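Local atomic coordinates of citrate lyase subunit beta-like protein (Mycobacterium tuberculosis H37Rv, PDB entry 6CJ3), a protein that is probably a magnesium-dependent lyase of the HpcH/HpaI aldolase family, forms a homotrimer and may play a role in fatty acid biosynthesis. Residues A185-H190 and V209-T214; L191-V196 and P219-V224. One frame throughout, in Å; residues are numbered along the deposited sequence.

In the fold
The chain runs along strand 184-187, through the loop 188-195, down helix 196-209 and back along strand 213-216 before entering helix 221-228. Contact 1 closes the beta-alpha-beta unit at its strands: 185-190 and 209-214 bring together strands 184-187 and 213-216, the last two of an eight-stranded parallel barrel. Contact 2 joins the loop that leaves the first of these strands, 191-196, to the start of the helix that follows the second, 219-224. The stretches of chain closed by the two contacts cross, since their segments alternate. H190 ties the contacts together by bonding to both segments of contact 2, and both contacts touch the same pyruvate.

Contact 1. Residues A185-H190 and V209-T214; sequences ALDAVH and VGFDVT. With PYR (pyruvic acid), chain G.
F211 turns one face of its ring to D187, whose CB lies 4.0 Å from the ring centroid in a CH-pi contact. With CG of D187 anti to the backbone N (chi1 -157°), OD1 stands over the same face, offset toward the rim, and the two side chains cross at about a right angle. The buried acid is well supplied: W142 gives OD1 a hydrogen bond, R171 forms a salt bridge with OD2, and water 1 joins OD2 to T214 OG1, which also bonds Y229. CB of A185 meets CD1 of F211 at 3.8 Å, where a small residue fits against the ring. L186 and V213, on the other face of the sheet, lie side by side, CG of L186 3.8 Å from CB of V213; branched apolar residues suit this buried face, where W18 packs against both.

D187 N to V213 O, 2.9 Å, sets the parallel register. A185 O accepts D212 N at 2.9 Å and, weakly, V213 N. The anti lone pair of D212 OD2 accepts A185 N at 2.8 Å, a carboxylate taking the place of a strand carbonyl ahead of V213. G210, with positive phi, ends helix 196-209 in a Schellman motif just before F211. Pyruvate O3 lies 3.3 Å above the H190 ring, over its centre. Strand, helix and parallel neighbouring strand make a right-handed beta-alpha-beta crossover, the repeating unit of the TIM barrel.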
# COMPACT_ATOMS: atom_id res chain seq x y z
N ALA A 185 -15.54 -8.76 -0.48
CA ALA A 185 -14.09 -8.90 -0.30
C ALA A 185 -13.81 -10.31 0.18
O ALA A 185 -14.30 -10.70 1.24
CB ALA A 185 -13.54 -7.87 0.70
N LEU A 186 -13.03 -11.07 -0.59
CA LEU A 186 -12.68 -12.45 -0.28
C LEU A 186 -11.19 -12.56 0.05
O LEU A 186 -10.35 -12.14 -0.75
CB LEU A 186 -13.01 -13.39 -1.45
CG LEU A 186 -14.45 -13.70 -1.85
CD1 LEU A 186 -15.17 -12.45 -2.37
CD2 LEU A 186 -14.44 -14.77 -2.93
N ASP A 187 -10.87 -13.15 1.21
CA ASP A 187 -9.49 -13.31 1.65
C ASP A 187 -8.89 -14.60 1.07
O ASP A 187 -9.60 -15.56 0.77
CB ASP A 187 -9.42 -13.34 3.18
CG ASP A 187 -8.04 -12.95 3.72
OD1 ASP A 187 -7.30 -12.20 3.05
OD2 ASP A 187 -7.68 -13.40 4.83
N ALA A 188 -7.56 -14.60 0.92
CA ALA A 188 -6.82 -15.68 0.27
C ALA A 188 -6.88 -16.98 1.09
O ALA A 188 -7.16 -16.98 2.29
CB ALA A 188 -5.35 -15.27 0.08
N VAL A 189 -6.59 -18.10 0.41
CA VAL A 189 -6.71 -19.43 1.00
C VAL A 189 -5.53 -19.72 1.90
O VAL A 189 -4.41 -19.23 1.67
CB VAL A 189 -6.84 -20.52 -0.10
CG1 VAL A 189 -8.03 -20.24 -1.01
CG2 VAL A 189 -5.55 -20.62 -0.90
N HIS A 190 -5.77 -20.54 2.92
CA HIS A 190 -4.72 -21.04 3.81
C HIS A 190 -4.35 -22.42 3.30
O HIS A 190 -5.07 -23.40 3.54
CB HIS A 190 -5.23 -21.06 5.25
CG HIS A 190 -4.15 -21.05 6.27
ND1 HIS A 190 -3.50 -19.90 6.67
CD2 HIS A 190 -3.60 -22.06 7.00
CE1 HIS A 190 -2.59 -20.19 7.58
NE2 HIS A 190 -2.63 -21.49 7.80
N VAL A 209 -11.11 -6.72 9.98
CA VAL A 209 -10.96 -5.54 9.13
C VAL A 209 -12.06 -5.42 8.08
O VAL A 209 -12.08 -4.44 7.33
CB VAL A 209 -9.57 -5.47 8.43
CG1 VAL A 209 -8.46 -5.34 9.47
CG2 VAL A 209 -9.34 -6.68 7.50
N GLY A 210 -12.98 -6.38 8.01
CA GLY A 210 -14.13 -6.27 7.13
C GLY A 210 -14.13 -7.12 5.87
O GLY A 210 -14.96 -6.88 4.98
N PHE A 211 -13.23 -8.10 5.74
CA PHE A 211 -13.43 -9.12 4.73
C PHE A 211 -14.78 -9.79 4.95
O PHE A 211 -15.26 -9.91 6.08
CB PHE A 211 -12.30 -10.17 4.75
CG PHE A 211 -11.08 -9.76 3.97
CD1 PHE A 211 -11.02 -9.97 2.59
CD2 PHE A 211 -10.01 -9.14 4.59
CE1 PHE A 211 -9.91 -9.59 1.87
CE2 PHE A 211 -8.89 -8.76 3.88
CZ PHE A 211 -8.83 -8.98 2.51
N ASP A 212 -15.41 -10.19 3.84
CA ASP A 212 -16.71 -10.84 3.87
C ASP A 212 -16.62 -12.36 3.85
O ASP A 212 -17.54 -13.03 4.33
CB ASP A 212 -17.54 -10.38 2.67
CG ASP A 212 -17.72 -8.88 2.65
OD1 ASP A 212 -18.35 -8.36 3.59
OD2 ASP A 212 -17.21 -8.21 1.74
N VAL A 213 -15.52 -12.89 3.33
CA VAL A 213 -15.40 -14.31 3.01
C VAL A 213 -13.95 -14.71 3.24
O VAL A 213 -13.03 -13.96 2.90
CB VAL A 213 -15.80 -14.60 1.54
CG1 VAL A 213 -15.36 -16.02 1.12
CG2 VAL A 213 -17.30 -14.41 1.32
N THR A 214 -13.73 -15.89 3.82
CA THR A 214 -12.44 -16.55 3.72
C THR A 214 -12.61 -17.78 2.84
O THR A 214 -13.41 -18.67 3.16
CB THR A 214 -11.88 -16.94 5.09
OG1 THR A 214 -11.42 -15.76 5.76
CG2 THR A 214 -10.71 -17.91 4.91
C PYR G . 1.32 -22.10 4.42
O PYR G . 1.11 -22.16 3.13
OXT PYR G . 2.51 -22.37 4.89
CA PYR G . 0.29 -21.75 5.30
O3 PYR G . -0.96 -21.79 4.89
CB PYR G . 0.64 -21.36 6.71
O HOH W 1 -8.76 -15.58 6.13

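Contact 2. Residues L191-V196 and P219-V224; sequences LDILDV and PSQIPV. With PYR (pyruvic acid), chain G.
V196 and V224 touch through single methyl groups, CG1 of V196 to CG2 of V224 at 3.7 Å, their side chains crossing obliquely. CG1 of V196 reaches this spot because it is anti to the backbone N (chi1 179°). Beside them, I193 puts CG2 against S220 OG at 3.8 Å and its CA near Q221 NE2. Short branched side chains suit such a shallow surface contact, in which no direct hydrogen bond links the two segments.

Water does that work instead. Water 3 donates to I193 O at 2.7 Å and is also bonded to S220 OG. Water 2 accepts a hydrogen bond from Q221 NE2 at 2.9 Å and probably donates to I193 O, perhaps shared with other acceptors. The contact thus joins two neighbouring beta-alpha loops of the TIM barrel. Q221 is positioned from both ends of its amide, as OE1 accepts I217 N and NE2 donates to H190 O; S220 OG is bonded to H218.

I193 itself sits in a type I turn from D192 to D195, closed by D195 N to D192 O at 3.1 Å. D195 is the N-cap of the next helix: OD1 takes G198 N, and OD2 is bonded to H190 NE2. At the first residue of the turn, D192 N donates to pyruvate O3 at 3.0 Å, with an angle of 161°. Farther out, V264, Q258 and M259 of a neighbouring subunit pack on L191, D192 and I193.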
# COMPACT_ATOMS: atom_id res chain seq x y z
N LEU A 191 -3.22 -22.51 2.59
CA LEU A 191 -2.84 -23.76 1.94
C LEU A 191 -2.48 -24.86 2.94
O LEU A 191 -2.65 -26.04 2.62
CB LEU A 191 -1.68 -23.54 0.98
CG LEU A 191 -2.03 -22.79 -0.31
CD1 LEU A 191 -0.79 -22.70 -1.16
CD2 LEU A 191 -3.15 -23.47 -1.07
N ASP A 192 -1.97 -24.51 4.12
CA ASP A 192 -1.60 -25.52 5.12
C ASP A 192 -2.87 -25.97 5.83
O ASP A 192 -3.31 -25.38 6.82
CB ASP A 192 -0.58 -24.96 6.10
CG ASP A 192 0.04 -26.03 6.99
OD1 ASP A 192 -0.52 -27.13 7.09
OD2 ASP A 192 1.08 -25.75 7.60
N ILE A 193 -3.47 -27.05 5.31
CA ILE A 193 -4.78 -27.50 5.79
C ILE A 193 -4.75 -27.85 7.27
O ILE A 193 -5.67 -27.51 8.02
CB ILE A 193 -5.26 -28.70 4.95
CG1 ILE A 193 -5.51 -28.26 3.51
CG2 ILE A 193 -6.51 -29.34 5.57
CD1 ILE A 193 -5.64 -29.42 2.56
N LEU A 194 -3.71 -28.56 7.70
CA LEU A 194 -3.66 -28.98 9.10
C LEU A 194 -3.29 -27.85 10.05
O LEU A 194 -3.42 -28.02 11.27
CB LEU A 194 -2.69 -30.16 9.26
CG LEU A 194 -3.05 -31.44 8.49
CD1 LEU A 194 -2.01 -32.53 8.73
CD2 LEU A 194 -4.43 -31.94 8.85
N ASP A 195 -2.86 -26.69 9.54
CA ASP A 195 -2.52 -25.53 10.37
C ASP A 195 -3.79 -24.78 10.77
O ASP A 195 -4.07 -23.66 10.32
CB ASP A 195 -1.54 -24.63 9.63
CG ASP A 195 -1.19 -23.38 10.41
OD1 ASP A 195 -1.16 -23.44 11.67
OD2 ASP A 195 -0.94 -22.35 9.76
N VAL A 196 -4.58 -25.42 11.64
CA VAL A 196 -5.83 -24.83 12.10
C VAL A 196 -5.57 -23.56 12.90
O VAL A 196 -6.31 -22.57 12.78
CB VAL A 196 -6.63 -25.86 12.93
CG1 VAL A 196 -7.92 -25.24 13.43
CG2 VAL A 196 -6.90 -27.11 12.11
N PRO A 219 -12.75 -28.97 3.24
CA PRO A 219 -13.97 -28.75 4.02
C PRO A 219 -13.74 -28.65 5.52
O PRO A 219 -14.53 -27.99 6.21
CB PRO A 219 -14.86 -29.95 3.65
CG PRO A 219 -13.92 -30.97 3.12
CD PRO A 219 -12.80 -30.23 2.47
N SER A 220 -12.69 -29.30 6.06
CA SER A 220 -12.35 -29.13 7.47
C SER A 220 -12.10 -27.67 7.85
O SER A 220 -12.23 -27.31 9.03
CB SER A 220 -11.11 -29.96 7.82
OG SER A 220 -9.97 -29.44 7.15
N GLN A 221 -11.73 -26.82 6.89
CA GLN A 221 -11.45 -25.42 7.19
C GLN A 221 -12.71 -24.59 7.40
O GLN A 221 -12.64 -23.52 8.02
CB GLN A 221 -10.62 -24.81 6.07
CG GLN A 221 -9.29 -25.50 5.87
CD GLN A 221 -8.49 -24.88 4.75
OE1 GLN A 221 -8.97 -24.76 3.62
NE2 GLN A 221 -7.26 -24.47 5.06
N ILE A 222 -13.87 -25.06 6.91
CA ILE A 222 -15.09 -24.25 6.98
C ILE A 222 -15.52 -23.98 8.42
O ILE A 222 -15.84 -22.82 8.73
CB ILE A 222 -16.21 -24.91 6.15
CG1 ILE A 222 -15.82 -24.95 4.67
CG2 ILE A 222 -17.52 -24.18 6.37
CD1 ILE A 222 -15.87 -23.60 3.96
N PRO A 223 -15.58 -24.96 9.33
CA PRO A 223 -15.98 -24.63 10.71
C PRO A 223 -15.04 -23.63 11.37
O PRO A 223 -15.50 -22.80 12.16
CB PRO A 223 -15.95 -25.99 11.42
CG PRO A 223 -16.17 -26.97 10.33
CD PRO A 223 -15.44 -26.42 9.15
N VAL A 224 -13.75 -23.68 11.05
CA VAL A 224 -12.81 -22.73 11.63
C VAL A 224 -13.13 -21.32 11.16
O VAL A 224 -13.13 -20.36 11.94
CB VAL A 224 -11.36 -23.14 11.29
CG1 VAL A 224 -10.36 -22.16 11.90
CG2 VAL A 224 -11.11 -24.56 11.77
C PYR G . 1.32 -22.10 4.42
O PYR G . 1.11 -22.16 3.13
OXT PYR G . 2.51 -22.37 4.89
CA PYR G . 0.29 -21.75 5.30
O3 PYR G . -0.96 -21.79 4.89
CB PYR G . 0.64 -21.36 6.71
O HOH W 2 -6.16 -24.70 7.75
O HOH W 3 -8.09 -28.36 8.90